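Iron Super-Oxide Dismutase (Plasmodium knowlesi, PDB 2AWP) catalyses the conversion of superoxide radicals into hydrogen peroxide and molecular oxygen, probably at an iron centre, and so removes a toxic by-product of cell metabolism. Local coordinates at residues E99-F104 / N132-L137; E88-I93 / F187-L192; I56-T61 / N144-N149; N106-F111 / A178-V183. All blocks are in the same frame, centred on the assembly; numbering follows the deposited sequence.

Overall arrangement
Three of the four contacts lie within the C-terminal alpha/beta part of the iron/manganese superoxide dismutase chain. Contact 3 instead joins that part to the alpha-hairpin part. Contacts 1 and 2 share helix 92-101 and touch through Leu134 and Ile93. Contacts 1 and 4 meet where Ile136 reaches Phe111 and Phe101 packs on Phe107. Contact 4 is the buried one, aromatic and without a hydrogen bond between its segments. Contact 1 is at the surface and combines a carboxylate and two waters with the packing of Phe101. Contacts 2 and 3 are partly buried. In each a polar side chain binds backbone atoms: Asn189 in contact 2, Lys147 in contact 3.

Contact 1: E99-F104 / N132-L137; sequences EDFGSF and NKLVIL
Asp100 OD2 accepts a nearly straight hydrogen bond from Leu134 N, at 2.8 Å with an N-H...O angle of 167°. The donor sits 39° out of the carboxylate plane. The other oxygen, Asp100 OD1, takes a 2.7 Å hydrogen bond from water 2. That water also accepts from Lys133 NZ. The two charges are therefore linked through water, with Asp100 OD1 and Lys133 NZ 4.4 Å apart, too far for a salt bridge. Lys96 adds a weak, long ion pair to OD2.

The contact joins the C-terminal end of helix 92-101 to the start of strand 134-140, an outer strand of the three-stranded antiparallel sheet in the C-terminal part of the superoxide dismutase fold. Water 1 gives a second link. It donates to Asp100 O and to Leu134 O, and lies above one face of the Phe101 ring, toward its rim.

The Phe101 side chain crosses Leu134 at about a right angle, with CE2 3.6 Å from Leu134 CB. With Phe101 CG turned to the side of its own backbone N (chi1 -60°), the far rim of the ring reaches the strand. There Phe101 CE1 meets Ile136 CD1 at 4.0 Å. Phe107 of helix 104-117 also packs on this ring.

Contact 2: E88-I93 / F187-L192; sequences EPHGEI and FANENL
Asn189, on helix 185-196, reaches across to His90 and Ile93, in the loop before helix 92-101 and in its first turn. This is the C-terminal alpha/beta part of the iron superoxide dismutase fold. From its CB the side chain runs out beside the backbone N (chi1 -86°), which carries the amide over to the other segment. Its CG lies 3.9 Å from Ile93 CG2. The two ends of the amide then bind different parts of the backbone. Asn189 OD1 accepts from Ile93 N at 2.8 Å, and this donor lies in the carbonyl plane. Asn189 ND2 donates to His90 O at 2.9 Å, with an N-H...O angle of 162°. Here the acceptor is close to the amide plane, but the donor is tilted from the plane of the His90 carbonyl. Two bonds at opposite ends should fix the rotation of the amide.

Gly91 passes by this amide, with its CA 3.8 Å from Asn189 ND2. Apolar groups flank the polar link. Ala188 CB meets Ile93 CG1, and Leu192 CD2 approaches the backbone of Glu92 and Ile93. Trp185 of the same helix also touches Ile93 and meets the His90 ring. Against Asn189 OD1 itself lies a methyl group, Ile93 CG2, at 3.3 Å.

Contact 3: I56-T61 / N144-N149; sequences IMKEST and NPIKDN
The end of helix 53-59, in the alpha-hairpin part, meets the short helix 145-148 of the C-terminal part. Lys147 makes the main polar link. Its NZ donates to Ser60 O at 2.7 Å, in the carbonyl plane, and to Met57 O at 3.0 Å. A weak third bond reaches Lys58 O. The ammonium group therefore sits among carbonyls at the C-terminal end of a helix, where the helix dipole would be expected to stabilise its charge. Lys147 CG is anti to the backbone N (chi1 -175°), and bends at chi2 and chi4 bring the chain to these oxygens.

Met57 reaches back the other way. Its SD accepts a weak hydrogen bond from Asn144 ND2 at 3.3 Å, while Met57 CE packs on Ile146 CG2 at 3.9 Å. Lys58 CG touches the same methyl, and water 3 joins Lys58 NZ to Ile146 O. Asn144 ND2 is also bonded to Asn73 OD1 of helix 62-79, which carries His74, a probable iron ligand. On its other side the Asn144 amide is a cap: OD1 accepts from Lys147 N at 3.1 Å, nearly along the C=O axis. This is a classic asparagine N-cap, and Asn149 ends the short helix in a Schellman motif.

Contact 4: N106-F111 / A178-V183; sequences NFKNEF and AWWNLV
The two backbones stay well apart, with Lys108 and Trp180 the nearest pair at 8.3 Å between CA atoms, so large side chains bridge the gap. Trp180 contributes the largest share of the buried surface. A chi1 of -65°, with CG opposite the carbonyl carbon, sends its indole toward helix 104-117. Lys108 slides past in the opposite direction. Lys108 CG rests over the centre of the six-membered ring in a CH-pi contact, 3.8 Å from the Trp180 ring centroid and 15° off the ring normal. Farther out, Lys108 CE lies near Trp180 CG. The opposite face of the indole is covered by Trp179 CE3, which places Trp180 between a lysine chain and a second indole.

Phe107, Phe111, Trp179 and Trp180 form an aromatic cluster in the C-terminal part of the superoxide dismutase fold. It lies between helix 104-117 and the chain at the end of helix 172-179. Trp179 comes within about 7 Å of Asp158, a probable iron ligand, measured between side chains.

At the far end of the indole, Trp180 CH2 lies 3.6 Å from Phe111 CD2 and 3.7 Å from Phe107 CE2. Phe107 CE2 is at the edge of the indole, near its plane, and the two rings are turned 86° apart. Phe111 CE2 also meets Trp179 CH2, at 3.8 Å. Trp180 NE1 is hydrogen-bonded to Ser112 OG, one turn beyond Lys108.

Contact 1: E99-F104 / N132-L137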
loop_
_atom_site.group_PDB
_atom_site.type_symbol
_atom_site.label_atom_id
_atom_site.label_comp_id
_atom_site.label_asym_id
_atom_site.label_seq_id
_atom_site.Cartn_x
_atom_site.Cartn_y
_atom_site.Cartn_z
ATOM N N GLU A 99 25.153 9.249 -19.939
ATOM C CA GLU A 99 25.429 8.137 -20.835
ATOM C C GLU A 99 24.218 7.251 -21.041
ATOM O O GLU A 99 23.917 6.821 -22.168
ATOM C CB GLU A 99 26.583 7.293 -20.284
ATOM C CG GLU A 99 27.915 7.977 -20.362
ATOM C CD GLU A 99 29.009 7.195 -19.647
ATOM O OE1 GLU A 99 28.789 5.992 -19.369
ATOM O OE2 GLU A 99 30.076 7.782 -19.357
ATOM N N ASP A 100 23.508 6.976 -19.941
ATOM C CA ASP A 100 22.493 5.941 -19.950
ATOM C C ASP A 100 21.077 6.488 -20.171
ATOM O O ASP A 100 20.194 5.744 -20.582
ATOM C CB ASP A 100 22.618 5.073 -18.666
ATOM C CG ASP A 100 23.953 4.329 -18.594
ATOM O OD1 ASP A 100 24.684 4.275 -19.621
ATOM O OD2 ASP A 100 24.301 3.823 -17.512
ATOM N N PHE A 101 20.862 7.781 -19.924
ATOM C CA PHE A 101 19.534 8.386 -20.157
ATOM C C PHE A 101 19.560 9.543 -21.141
ATOM O O PHE A 101 18.502 10.011 -21.560
ATOM C CB PHE A 101 18.856 8.828 -18.821
ATOM C CG PHE A 101 18.636 7.689 -17.851
ATOM C CD1 PHE A 101 17.499 6.903 -17.931
ATOM C CD2 PHE A 101 19.581 7.388 -16.890
ATOM C CE1 PHE A 101 17.280 5.840 -17.045
ATOM C CE2 PHE A 101 19.385 6.302 -15.980
ATOM C CZ PHE A 101 18.244 5.527 -16.072
ATOM N N GLY A 102 20.756 9.989 -21.521
ATOM C CA GLY A 102 20.896 11.121 -22.461
ATOM C C GLY A 102 21.022 12.453 -21.754
ATOM O O GLY A 102 21.777 13.337 -22.190
ATOM N N SER A 103 20.280 12.609 -20.646
ATOM C CA SER A 103 20.277 13.845 -19.860
ATOM C C SER A 103 19.678 13.581 -18.489
ATOM O O SER A 103 18.905 12.636 -18.327
ATOM C CB SER A 103 19.464 14.938 -20.568
ATOM O OG SER A 103 18.077 14.698 -20.553
ATOM N N PHE A 104 20.007 14.431 -17.521
ATOM C CA PHE A 104 19.320 14.383 -16.233
ATOM C C PHE A 104 17.813 14.572 -16.394
ATOM O O PHE A 104 17.041 13.857 -15.767
ATOM C CB PHE A 104 19.894 15.379 -15.207
ATOM C CG PHE A 104 19.078 15.465 -13.949
ATOM C CD1 PHE A 104 18.942 14.349 -13.107
ATOM C CD2 PHE A 104 18.392 16.641 -13.631
ATOM C CE1 PHE A 104 18.178 14.426 -11.933
ATOM C CE2 PHE A 104 17.617 16.719 -12.465
ATOM C CZ PHE A 104 17.516 15.613 -11.627
ATOM N N ASN A 132 25.989 -3.333 -16.339
ATOM C CA ASN A 132 26.741 -2.100 -16.025
ATOM C C ASN A 132 26.020 -0.837 -16.521
ATOM O O ASN A 132 26.665 0.164 -16.749
ATOM C CB ASN A 132 28.166 -2.163 -16.651
ATOM C CG ASN A 132 29.224 -1.425 -15.821
ATOM O OD1 ASN A 132 29.955 -0.549 -16.334
ATOM N ND2 ASN A 132 29.317 -1.779 -14.537
ATOM N N LYS A 133 24.703 -0.911 -16.756
ATOM C CA LYS A 133 23.929 0.258 -17.208
ATOM C C LYS A 133 22.952 0.714 -16.133
ATOM O O LYS A 133 22.256 -0.121 -15.533
ATOM C CB LYS A 133 23.101 -0.051 -18.462
ATOM C CG LYS A 133 23.876 -0.515 -19.702
ATOM C CD LYS A 133 24.959 0.431 -20.115
ATOM C CE LYS A 133 25.322 0.192 -21.597
ATOM N NZ LYS A 133 26.466 1.035 -21.968
ATOM N N LEU A 134 22.833 2.033 -15.948
ATOM C CA LEU A 134 21.775 2.582 -15.075
ATOM C C LEU A 134 20.403 2.386 -15.696
ATOM O O LEU A 134 20.164 2.740 -16.839
ATOM C CB LEU A 134 21.967 4.083 -14.783
ATOM C CG LEU A 134 23.154 4.511 -13.917
ATOM C CD1 LEU A 134 23.142 6.046 -13.719
ATOM C CD2 LEU A 134 23.182 3.788 -12.587
ATOM N N VAL A 135 19.487 1.837 -14.913
ATOM C CA VAL A 135 18.114 1.751 -15.341
ATOM C C VAL A 135 17.182 2.117 -14.169
ATOM O O VAL A 135 17.608 2.172 -13.003
ATOM C CB VAL A 135 17.787 0.345 -15.909
ATOM C CG1 VAL A 135 18.702 0.005 -17.158
ATOM C CG2 VAL A 135 17.874 -0.733 -14.820
ATOM N N ILE A 136 15.914 2.325 -14.487
ATOM C CA ILE A 136 14.882 2.554 -13.494
ATOM C C ILE A 136 14.071 1.274 -13.342
ATOM O O ILE A 136 13.664 0.681 -14.331
ATOM C CB ILE A 136 13.918 3.703 -13.914
ATOM C CG1 ILE A 136 14.639 5.039 -13.952
ATOM C CG2 ILE A 136 12.731 3.783 -12.967
ATOM C CD1 ILE A 136 13.911 6.078 -14.846
ATOM N N LEU A 137 13.852 0.863 -12.097
ATOM C CA LEU A 137 13.055 -0.314 -11.785
ATOM C C LEU A 137 12.039 0.063 -10.720
ATOM O O LEU A 137 12.225 1.034 -9.997
ATOM C CB LEU A 137 13.946 -1.449 -11.220
ATOM C CG LEU A 137 15.016 -2.092 -12.130
ATOM C CD1 LEU A 137 15.746 -3.198 -11.353
ATOM C CD2 LEU A 137 14.419 -2.647 -13.442
HETATM O O HOH W 1 19.364 3.198 -19.256
HETATM O O HOH W 2 24.795 3.426 -22.147
#

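Contact 2: E88-I93 / F187-L192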
loop_
_atom_site.group_PDB
_atom_site.type_symbol
_atom_site.label_atom_id
_atom_site.label_comp_id
_atom_site.label_asym_id
_atom_site.label_seq_id
_atom_site.Cartn_x
_atom_site.Cartn_y
_atom_site.Cartn_z
ATOM N N GLU A 88 20.885 19.316 -9.636
ATOM C CA GLU A 88 21.477 18.530 -10.710
ATOM C C GLU A 88 22.418 17.522 -10.101
ATOM O O GLU A 88 23.096 17.838 -9.101
ATOM C CB GLU A 88 22.335 19.426 -11.623
ATOM C CG GLU A 88 21.559 20.355 -12.509
ATOM C CD GLU A 88 20.772 19.639 -13.578
ATOM O OE1 GLU A 88 21.316 18.733 -14.268
ATOM O OE2 GLU A 88 19.600 19.997 -13.732
ATOM N N PRO A 89 22.531 16.330 -10.714
ATOM C CA PRO A 89 23.571 15.428 -10.203
ATOM C C PRO A 89 24.966 16.032 -10.377
ATOM O O PRO A 89 25.143 16.948 -11.171
ATOM C CB PRO A 89 23.415 14.156 -11.067
ATOM C CG PRO A 89 22.591 14.514 -12.183
ATOM C CD PRO A 89 21.779 15.738 -11.831
ATOM N N HIS A 90 25.949 15.514 -9.644
ATOM C CA HIS A 90 27.313 15.997 -9.763
ATOM C C HIS A 90 28.232 14.818 -9.473
ATOM O O HIS A 90 27.792 13.823 -8.882
ATOM C CB HIS A 90 27.561 17.152 -8.783
ATOM C CG HIS A 90 27.099 16.875 -7.390
ATOM N ND1 HIS A 90 27.886 16.236 -6.457
ATOM C CD2 HIS A 90 25.928 17.155 -6.766
ATOM C CE1 HIS A 90 27.215 16.116 -5.324
ATOM N NE2 HIS A 90 26.024 16.667 -5.483
ATOM N N GLY A 91 29.493 14.909 -9.896
ATOM C CA GLY A 91 30.401 13.786 -9.707
ATOM C C GLY A 91 30.071 12.668 -10.686
ATOM O O GLY A 91 29.437 12.887 -11.699
ATOM N N GLU A 92 30.487 11.465 -10.355
ATOM C CA GLU A 92 30.422 10.325 -11.278
ATOM C C GLU A 92 29.022 10.015 -11.830
ATOM O O GLU A 92 28.866 9.729 -13.017
ATOM C CB GLU A 92 31.038 9.096 -10.606
ATOM C CG GLU A 92 32.279 8.592 -11.338
ATOM C CD GLU A 92 33.509 9.484 -11.169
ATOM O OE1 GLU A 92 33.994 9.631 -10.025
ATOM O OE2 GLU A 92 34.009 10.024 -12.188
ATOM N N ILE A 93 28.014 10.118 -10.959
ATOM C CA ILE A 93 26.621 9.871 -11.319
ATOM C C ILE A 93 26.048 10.816 -12.400
ATOM O O ILE A 93 25.212 10.425 -13.203
ATOM C CB ILE A 93 25.698 9.840 -10.040
ATOM C CG1 ILE A 93 24.288 9.342 -10.392
ATOM C CG2 ILE A 93 25.598 11.233 -9.383
ATOM C CD1 ILE A 93 24.256 7.871 -10.767
ATOM N N PHE A 187 25.255 10.260 -1.934
ATOM C CA PHE A 187 24.908 8.845 -1.709
ATOM C C PHE A 187 24.942 8.028 -3.000
ATOM O O PHE A 187 25.511 6.925 -3.022
ATOM C CB PHE A 187 23.531 8.681 -1.024
ATOM C CG PHE A 187 23.275 7.277 -0.485
ATOM C CD1 PHE A 187 24.171 6.683 0.419
ATOM C CD2 PHE A 187 22.111 6.568 -0.856
ATOM C CE1 PHE A 187 23.930 5.396 0.954
ATOM C CE2 PHE A 187 21.865 5.273 -0.364
ATOM C CZ PHE A 187 22.786 4.680 0.550
ATOM N N ALA A 188 24.324 8.547 -4.068
ATOM C CA ALA A 188 24.316 7.848 -5.362
ATOM C C ALA A 188 25.763 7.528 -5.824
ATOM O O ALA A 188 26.035 6.444 -6.353
ATOM C CB ALA A 188 23.639 8.707 -6.409
ATOM N N ASN A 189 26.659 8.495 -5.633
ATOM C CA ASN A 189 28.073 8.387 -6.039
ATOM C C ASN A 189 28.787 7.309 -5.264
ATOM O O ASN A 189 29.544 6.531 -5.818
ATOM C CB ASN A 189 28.775 9.728 -5.855
ATOM C CG ASN A 189 28.609 10.618 -7.055
ATOM O OD1 ASN A 189 28.439 10.134 -8.159
ATOM N ND2 ASN A 189 28.663 11.921 -6.848
ATOM N N GLU A 190 28.495 7.250 -3.976
ATOM C CA GLU A 190 29.055 6.225 -3.139
ATOM C C GLU A 190 28.606 4.831 -3.595
ATOM O O GLU A 190 29.421 3.896 -3.662
ATOM C CB GLU A 190 28.659 6.487 -1.702
ATOM C CG GLU A 190 29.019 5.369 -0.771
ATOM C CD GLU A 190 28.559 5.639 0.652
ATOM O OE1 GLU A 190 27.999 6.726 0.921
ATOM O OE2 GLU A 190 28.756 4.742 1.497
ATOM N N ASN A 191 27.323 4.706 -3.929
ATOM C CA ASN A 191 26.763 3.440 -4.369
ATOM C C ASN A 191 27.312 3.038 -5.743
ATOM O O ASN A 191 27.626 1.866 -5.986
ATOM C CB ASN A 191 25.228 3.515 -4.371
ATOM C CG ASN A 191 24.658 3.628 -2.954
ATOM O OD1 ASN A 191 25.195 3.023 -2.013
ATOM N ND2 ASN A 191 23.592 4.416 -2.792
ATOM N N LEU A 192 27.415 4.010 -6.630
ATOM C CA LEU A 192 27.941 3.768 -7.980
ATOM C C LEU A 192 29.367 3.227 -7.940
ATOM O O LEU A 192 29.658 2.225 -8.580
ATOM C CB LEU A 192 27.893 5.044 -8.821
ATOM C CG LEU A 192 28.266 4.961 -10.314
ATOM C CD1 LEU A 192 27.374 3.971 -11.127
ATOM C CD2 LEU A 192 28.266 6.369 -10.963
#

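Contact 3: I56-T61 / N144-N149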
loop_
_atom_site.group_PDB
_atom_site.type_symbol
_atom_site.label_atom_id
_atom_site.label_comp_id
_atom_site.label_asym_id
_atom_site.label_seq_id
_atom_site.Cartn_x
_atom_site.Cartn_y
_atom_site.Cartn_z
ATOM N N ILE A 56 19.721 -11.824 5.982
ATOM C CA ILE A 56 18.319 -12.180 6.253
ATOM C C ILE A 56 17.443 -11.855 5.044
ATOM O O ILE A 56 16.712 -12.722 4.557
ATOM C CB ILE A 56 17.764 -11.504 7.544
ATOM C CG1 ILE A 56 18.478 -12.072 8.781
ATOM C CG2 ILE A 56 16.258 -11.817 7.702
ATOM C CD1 ILE A 56 18.407 -11.175 10.001
ATOM N N MET A 57 17.557 -10.618 4.547
ATOM C CA MET A 57 16.819 -10.152 3.369
ATOM C C MET A 57 17.007 -11.083 2.149
ATOM O O MET A 57 16.027 -11.494 1.484
ATOM C CB MET A 57 17.280 -8.732 3.059
ATOM C CG MET A 57 16.627 -8.061 1.911
ATOM S SD MET A 57 17.267 -6.389 1.865
ATOM C CE MET A 57 18.801 -6.525 0.899
ATOM N N LYS A 58 18.265 -11.419 1.869
ATOM C CA LYS A 58 18.605 -12.310 0.756
ATOM C C LYS A 58 18.159 -13.757 0.950
ATOM O O LYS A 58 17.929 -14.475 -0.029
ATOM C CB LYS A 58 20.111 -12.261 0.468
ATOM C CG LYS A 58 20.545 -10.986 -0.262
ATOM C CD LYS A 58 22.058 -10.732 -0.259
ATOM C CE LYS A 58 22.819 -11.637 -1.252
ATOM N NZ LYS A 58 22.263 -11.669 -2.677
ATOM N N GLU A 59 18.013 -14.200 2.191
ATOM C CA GLU A 59 17.737 -15.619 2.432
ATOM C C GLU A 59 16.372 -16.008 3.008
ATOM O O GLU A 59 16.123 -17.191 3.204
ATOM C CB GLU A 59 18.814 -16.212 3.333
ATOM C CG GLU A 59 20.215 -16.079 2.799
ATOM C CD GLU A 59 21.274 -16.404 3.855
ATOM O OE1 GLU A 59 21.035 -17.278 4.703
ATOM O OE2 GLU A 59 22.342 -15.761 3.839
ATOM N N SER A 60 15.520 -15.042 3.333
ATOM C CA SER A 60 14.223 -15.344 3.965
ATOM C C SER A 60 13.031 -15.153 3.018
ATOM O O SER A 60 13.194 -14.710 1.889
ATOM C CB SER A 60 14.022 -14.442 5.166
ATOM O OG SER A 60 14.082 -13.088 4.753
ATOM N N THR A 61 11.835 -15.482 3.507
ATOM C CA THR A 61 10.584 -15.252 2.766
ATOM C C THR A 61 9.527 -14.853 3.815
ATOM O O THR A 61 9.834 -14.776 4.994
ATOM C CB THR A 61 10.139 -16.536 2.010
ATOM O OG1 THR A 61 9.970 -17.589 2.968
ATOM C CG2 THR A 61 11.188 -16.967 1.007
ATOM N N ASN A 144 12.994 -5.660 -3.340
ATOM C CA ASN A 144 14.065 -4.796 -3.843
ATOM C C ASN A 144 14.974 -5.502 -4.852
ATOM O O ASN A 144 14.934 -6.741 -4.979
ATOM C CB ASN A 144 14.836 -4.120 -2.700
ATOM C CG ASN A 144 15.600 -5.111 -1.823
ATOM O OD1 ASN A 144 16.327 -5.985 -2.321
ATOM N ND2 ASN A 144 15.461 -4.954 -0.518
ATOM N N PRO A 145 15.745 -4.724 -5.607
ATOM C CA PRO A 145 16.627 -5.314 -6.633
ATOM C C PRO A 145 17.726 -6.301 -6.133
ATOM O O PRO A 145 18.199 -7.105 -6.914
ATOM C CB PRO A 145 17.249 -4.076 -7.322
ATOM C CG PRO A 145 16.224 -2.949 -7.049
ATOM C CD PRO A 145 15.796 -3.249 -5.624
ATOM N N ILE A 146 18.157 -6.204 -4.874
ATOM C CA ILE A 146 19.136 -7.151 -4.321
ATOM C C ILE A 146 18.509 -8.539 -4.217
ATOM O O ILE A 146 19.087 -9.533 -4.694
ATOM C CB ILE A 146 19.700 -6.679 -2.966
ATOM C CG1 ILE A 146 20.491 -5.376 -3.159
ATOM C CG2 ILE A 146 20.591 -7.772 -2.304
ATOM C CD1 ILE A 146 20.925 -4.719 -1.867
ATOM N N LYS A 147 17.317 -8.603 -3.617
ATOM C CA LYS A 147 16.560 -9.842 -3.559
ATOM C C LYS A 147 16.275 -10.348 -4.954
ATOM O O LYS A 147 16.521 -11.512 -5.238
ATOM C CB LYS A 147 15.258 -9.686 -2.761
ATOM C CG LYS A 147 14.494 -10.974 -2.579
ATOM C CD LYS A 147 15.340 -12.003 -1.849
ATOM C CE LYS A 147 14.613 -13.297 -1.608
ATOM N NZ LYS A 147 14.690 -13.648 -0.150
ATOM N N ASP A 148 15.784 -9.482 -5.832
ATOM C CA ASP A 148 15.464 -9.894 -7.206
ATOM C C ASP A 148 16.706 -10.200 -8.050
ATOM O O ASP A 148 16.582 -10.785 -9.124
ATOM C CB ASP A 148 14.650 -8.799 -7.915
ATOM C CG ASP A 148 13.304 -8.502 -7.224
ATOM O OD1 ASP A 148 12.836 -9.300 -6.366
ATOM O OD2 ASP A 148 12.695 -7.464 -7.569
ATOM N N ASN A 149 17.886 -9.756 -7.597
ATOM C CA ASN A 149 19.147 -9.895 -8.366
ATOM C C ASN A 149 19.109 -9.190 -9.744
ATOM O O ASN A 149 19.693 -9.655 -10.750
ATOM C CB ASN A 149 19.547 -11.380 -8.499
ATOM C CG ASN A 149 20.988 -11.554 -8.953
ATOM O OD1 ASN A 149 21.855 -10.818 -8.510
ATOM N ND2 ASN A 149 21.232 -12.502 -9.851
HETATM O O HOH W 3 19.616 -12.245 -3.554
#

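Contact 4: N106-F111 / A178-V183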
loop_
_atom_site.group_PDB
_atom_site.type_symbol
_atom_site.label_atom_id
_atom_site.label_comp_id
_atom_site.label_asym_id
_atom_site.label_seq_id
_atom_site.Cartn_x
_atom_site.Cartn_y
_atom_site.Cartn_z
ATOM N N ASN A 106 15.840 13.748 -18.868
ATOM C CA ASN A 106 15.261 12.495 -19.337
ATOM C C ASN A 106 15.105 11.535 -18.169
ATOM O O ASN A 106 14.035 10.949 -17.993
ATOM C CB ASN A 106 16.077 11.863 -20.478
ATOM C CG ASN A 106 16.010 12.688 -21.781
ATOM O OD1 ASN A 106 15.188 13.607 -21.915
ATOM N ND2 ASN A 106 16.899 12.383 -22.725
ATOM N N PHE A 107 16.164 11.360 -17.381
ATOM C CA PHE A 107 16.091 10.450 -16.239
ATOM C C PHE A 107 14.953 10.868 -15.272
ATOM O O PHE A 107 14.137 10.030 -14.843
ATOM C CB PHE A 107 17.442 10.348 -15.517
ATOM C CG PHE A 107 17.329 9.819 -14.123
ATOM C CD1 PHE A 107 16.959 8.501 -13.897
ATOM C CD2 PHE A 107 17.549 10.661 -13.027
ATOM C CE1 PHE A 107 16.798 8.024 -12.579
ATOM C CE2 PHE A 107 17.426 10.190 -11.719
ATOM C CZ PHE A 107 17.059 8.868 -11.496
ATOM N N LYS A 108 14.903 12.169 -14.964
ATOM C CA LYS A 108 13.939 12.742 -14.019
ATOM C C LYS A 108 12.505 12.472 -14.474
ATOM O O LYS A 108 11.632 12.080 -13.664
ATOM C CB LYS A 108 14.178 14.260 -13.916
ATOM C CG LYS A 108 13.263 14.973 -12.942
ATOM C CD LYS A 108 13.870 16.319 -12.551
ATOM C CE LYS A 108 12.850 17.177 -11.851
ATOM N NZ LYS A 108 13.415 18.522 -11.634
ATOM N N ASN A 109 12.273 12.666 -15.777
ATOM C CA ASN A 109 10.979 12.388 -16.394
ATOM C C ASN A 109 10.529 10.940 -16.304
ATOM O O ASN A 109 9.392 10.683 -15.899
ATOM C CB ASN A 109 10.914 12.902 -17.829
ATOM C CG ASN A 109 10.834 14.428 -17.883
ATOM O OD1 ASN A 109 10.503 15.074 -16.886
ATOM N ND2 ASN A 109 11.155 15.012 -19.039
ATOM N N GLU A 110 11.410 10.006 -16.683
ATOM C CA GLU A 110 11.077 8.589 -16.608
ATOM C C GLU A 110 10.914 8.132 -15.157
ATOM O O GLU A 110 9.981 7.422 -14.859
ATOM C CB GLU A 110 12.128 7.728 -17.307
ATOM C CG GLU A 110 12.482 8.237 -18.700
ATOM C CD GLU A 110 13.650 7.477 -19.344
ATOM O OE1 GLU A 110 13.910 6.292 -18.942
ATOM O OE2 GLU A 110 14.296 8.110 -20.227
ATOM N N PHE A 111 11.810 8.546 -14.268
ATOM C CA PHE A 111 11.711 8.160 -12.864
ATOM C C PHE A 111 10.420 8.642 -12.238
ATOM O O PHE A 111 9.757 7.865 -11.561
ATOM C CB PHE A 111 12.901 8.624 -12.013
ATOM C CG PHE A 111 13.073 7.832 -10.741
ATOM C CD1 PHE A 111 12.915 6.445 -10.736
ATOM C CD2 PHE A 111 13.428 8.460 -9.556
ATOM C CE1 PHE A 111 13.090 5.692 -9.548
ATOM C CE2 PHE A 111 13.628 7.716 -8.370
ATOM C CZ PHE A 111 13.462 6.339 -8.372
ATOM N N ALA A 178 8.398 17.220 -5.192
ATOM C CA ALA A 178 9.102 17.769 -4.040
ATOM C C ALA A 178 10.388 16.978 -3.672
ATOM O O ALA A 178 11.389 17.537 -3.176
ATOM C CB ALA A 178 8.139 17.851 -2.844
ATOM N N TRP A 179 10.333 15.675 -3.922
ATOM C CA TRP A 179 11.411 14.739 -3.609
ATOM C C TRP A 179 12.702 15.065 -4.383
ATOM O O TRP A 179 13.802 14.856 -3.857
ATOM C CB TRP A 179 10.943 13.320 -3.912
ATOM C CG TRP A 179 11.981 12.271 -3.608
ATOM C CD1 TRP A 179 12.221 11.680 -2.392
ATOM C CD2 TRP A 179 12.907 11.688 -4.533
ATOM N NE1 TRP A 179 13.242 10.761 -2.506
ATOM C CE2 TRP A 179 13.676 10.742 -3.811
ATOM C CE3 TRP A 179 13.160 11.870 -5.906
ATOM C CZ2 TRP A 179 14.683 9.976 -4.413
ATOM C CZ3 TRP A 179 14.159 11.103 -6.499
ATOM C CH2 TRP A 179 14.921 10.179 -5.744
ATOM N N TRP A 180 12.556 15.593 -5.613
ATOM C CA TRP A 180 13.695 16.069 -6.411
ATOM C C TRP A 180 14.545 17.132 -5.697
ATOM O O TRP A 180 15.752 17.241 -5.940
ATOM C CB TRP A 180 13.249 16.486 -7.838
ATOM C CG TRP A 180 12.738 15.262 -8.612
ATOM C CD1 TRP A 180 11.433 14.947 -8.877
ATOM C CD2 TRP A 180 13.525 14.171 -9.138
ATOM N NE1 TRP A 180 11.357 13.746 -9.540
ATOM C CE2 TRP A 180 12.618 13.249 -9.725
ATOM C CE3 TRP A 180 14.900 13.883 -9.159
ATOM C CZ2 TRP A 180 13.044 12.055 -10.363
ATOM C CZ3 TRP A 180 15.341 12.704 -9.809
ATOM C CH2 TRP A 180 14.409 11.806 -10.396
ATOM N N ASN A 181 13.945 17.850 -4.739
ATOM C CA ASN A 181 14.690 18.821 -3.915
ATOM C C ASN A 181 15.568 18.177 -2.838
ATOM O O ASN A 181 16.364 18.859 -2.202
ATOM C CB ASN A 181 13.723 19.781 -3.233
ATOM C CG ASN A 181 12.907 20.585 -4.221
ATOM O OD1 ASN A 181 13.453 21.400 -4.947
ATOM N ND2 ASN A 181 11.599 20.360 -4.252
ATOM N N LEU A 182 15.410 16.876 -2.637
ATOM C CA LEU A 182 16.041 16.148 -1.519
ATOM C C LEU A 182 17.055 15.086 -1.940
ATOM O O LEU A 182 17.906 14.693 -1.129
ATOM C CB LEU A 182 14.949 15.465 -0.688
ATOM C CG LEU A 182 13.833 16.333 -0.081
ATOM C CD1 LEU A 182 12.807 15.396 0.597
ATOM C CD2 LEU A 182 14.389 17.383 0.915
ATOM N N VAL A 183 16.979 14.659 -3.203
ATOM C CA VAL A 183 17.858 13.619 -3.775
ATOM C C VAL A 183 19.324 13.838 -3.446
ATOM O O VAL A 183 19.890 14.883 -3.761
ATOM C CB VAL A 183 17.767 13.529 -5.337
ATOM C CG1 VAL A 183 18.639 12.358 -5.847
ATOM C CG2 VAL A 183 16.382 13.341 -5.777
#